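Local atomic coordinates of integron gene cassette protein HFX_CASS3 (Uncultured bacterium, PDB entry 3FYN), a protein that is of unknown function but, as a GNAT-family acetyltransferase relative, probably transfers an acetyl group from acetyl-CoA to an unidentified acceptor. Residues 84-89 / 120-125. Residues are numbered along the deposited sequence; the frame is centred on the assembly and turned at random.
Sequences GYIVLT and AALQTV
I86, on the central strand of its sheet, lays its side chain against segment 120-125 of helix 117-131 and meets three of its side chains, an example of aliphatic helix-on-sheet packing. With its CG1 anti to the backbone N (chi1 -171°) and the chain extended beyond, I86 sets CD1 among A121 CB, L122 CD2 at 3.8 Å and V125 CG2 at 3.7 Å. L122 leaves the helix pointing away from the strand, yet its CD2 comes back to I86, the two side chains crossing at about a right angle. V125 divides its methyls between two strand residues: CG2 also packs on I86 CG2, while V125 CG1 lies 3.9 Å from L88 CD1. Cut back to an alanine, position 86 would probably leave a gap between A121, L122 and V125, with L122 CD2 deprived of its neighbour on the strand. The two segments run in the same general direction, their axes 27° apart and 9.3 Å at closest approach, in the alpha/beta arrangement of the GNAT fold, where helix 117-131 follows strand 98-108 and packs on the mixed sheet. Alternation along the strand sends Y85 to the other face, onto helix 34-47. V125 N donates to A121 O within the helix; I86 pairs with W74 of strand 71-78.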
loop_
_atom_site.group_PDB
_atom_site.type_symbol
_atom_site.label_atom_id
_atom_site.label_comp_id
_atom_site.label_asym_id
_atom_site.label_seq_id
_atom_site.Cartn_x
_atom_site.Cartn_y
_atom_site.Cartn_z
ATOM N N GLY A 84 -5.809 10.209 20.780
ATOM C CA GLY A 84 -5.031 9.573 19.739
ATOM C C GLY A 84 -5.892 9.156 18.570
ATOM O O GLY A 84 -7.114 9.305 18.600
ATOM N N TYR A 85 -5.252 8.641 17.526
ATOM C CA TYR A 85 -5.986 8.122 16.386
ATOM C C TYR A 85 -5.142 7.125 15.624
ATOM O O TYR A 85 -3.922 7.045 15.802
ATOM C CB TYR A 85 -6.446 9.262 15.455
ATOM C CG TYR A 85 -5.336 9.906 14.654
ATOM C CD1 TYR A 85 -4.478 10.831 15.236
ATOM C CD2 TYR A 85 -5.137 9.575 13.315
ATOM C CE1 TYR A 85 -3.459 11.421 14.507
ATOM C CE2 TYR A 85 -4.125 10.161 12.578
ATOM C CZ TYR A 85 -3.288 11.079 13.178
ATOM O OH TYR A 85 -2.278 11.659 12.454
ATOM N N ILE A 86 -5.806 6.348 14.785
ATOM C CA ILE A 86 -5.116 5.373 13.954
ATOM C C ILE A 86 -5.806 5.299 12.605
ATOM O O ILE A 86 -7.038 5.354 12.516
ATOM C CB ILE A 86 -5.048 3.987 14.651
ATOM C CG1 ILE A 86 -4.140 3.021 13.883
ATOM C CG2 ILE A 86 -6.444 3.404 14.870
ATOM C CD1 ILE A 86 -3.703 1.824 14.716
ATOM N N VAL A 87 -5.002 5.191 11.553
ATOM C CA VAL A 87 -5.512 5.189 10.196
ATOM C C VAL A 87 -5.153 3.890 9.500
ATOM O O VAL A 87 -3.991 3.496 9.469
ATOM C CB VAL A 87 -4.924 6.362 9.382
ATOM C CG1 VAL A 87 -5.451 6.328 7.966
ATOM C CG2 VAL A 87 -5.263 7.685 10.053
ATOM N N LEU A 88 -6.162 3.230 8.947
ATOM C CA LEU A 88 -5.976 2.048 8.112
ATOM C C LEU A 88 -6.183 2.433 6.653
ATOM O O LEU A 88 -7.218 2.996 6.295
ATOM C CB LEU A 88 -7.002 0.977 8.502
ATOM C CG LEU A 88 -7.161 -0.213 7.551
ATOM C CD1 LEU A 88 -5.935 -1.121 7.591
ATOM C CD2 LEU A 88 -8.411 -1.003 7.897
ATOM N N THR A 89 -5.208 2.141 5.799
ATOM C CA THR A 89 -5.428 2.312 4.367
ATOM C C THR A 89 -5.374 0.964 3.667
ATOM O O THR A 89 -4.728 0.035 4.151
ATOM C CB THR A 89 -4.443 3.306 3.732
ATOM O OG1 THR A 89 -3.103 2.851 3.942
ATOM C CG2 THR A 89 -4.614 4.678 4.360
ATOM N N ALA A 120 -4.684 -1.557 22.161
ATOM C CA ALA A 120 -6.111 -1.656 21.879
ATOM C C ALA A 120 -6.436 -1.159 20.477
ATOM O O ALA A 120 -7.225 -1.776 19.757
ATOM C CB ALA A 120 -6.925 -0.890 22.922
ATOM N N ALA A 121 -5.828 -0.042 20.092
ATOM C CA ALA A 121 -6.040 0.516 18.760
ATOM C C ALA A 121 -5.627 -0.461 17.661
ATOM O O ALA A 121 -6.342 -0.624 16.673
ATOM C CB ALA A 121 -5.296 1.849 18.606
ATOM N N LEU A 122 -4.467 -1.092 17.826
ATOM C CA LEU A 122 -3.985 -2.054 16.841
ATOM C C LEU A 122 -4.884 -3.288 16.746
ATOM O O LEU A 122 -5.107 -3.812 15.660
ATOM C CB LEU A 122 -2.534 -2.454 17.125
ATOM C CG LEU A 122 -1.490 -1.356 16.892
ATOM C CD1 LEU A 122 -0.154 -1.758 17.496
ATOM C CD2 LEU A 122 -1.331 -1.030 15.404
ATOM N N GLN A 123 -5.398 -3.746 17.881
ATOM C CA GLN A 123 -6.311 -4.882 17.880
ATOM C C GLN A 123 -7.600 -4.542 17.148
ATOM O O GLN A 123 -8.156 -5.368 16.425
ATOM C CB GLN A 123 -6.608 -5.339 19.307
ATOM C CG GLN A 123 -5.457 -6.092 19.938
ATOM C CD GLN A 123 -5.024 -7.279 19.099
ATOM O OE1 GLN A 123 -5.806 -8.196 18.849
ATOM N NE2 GLN A 123 -3.774 -7.264 18.652
ATOM N N THR A 124 -8.067 -3.313 17.327
ATOM C CA THR A 124 -9.267 -2.847 16.647
ATOM C C THR A 124 -9.067 -2.815 15.133
ATOM O O THR A 124 -9.929 -3.256 14.375
ATOM C CB THR A 124 -9.681 -1.458 17.156
ATOM O OG1 THR A 124 -10.042 -1.565 18.535
ATOM C CG2 THR A 124 -10.872 -0.938 16.379
ATOM N N VAL A 125 -7.928 -2.299 14.691
ATOM C CA VAL A 125 -7.638 -2.271 13.264
ATOM C C VAL A 125 -7.529 -3.694 12.709
ATOM O O VAL A 125 -8.056 -3.992 11.635
ATOM C CB VAL A 125 -6.358 -1.467 12.957
ATOM C CG1 VAL A 125 -5.977 -1.605 11.488
ATOM C CG2 VAL A 125 -6.564 0.005 13.319
#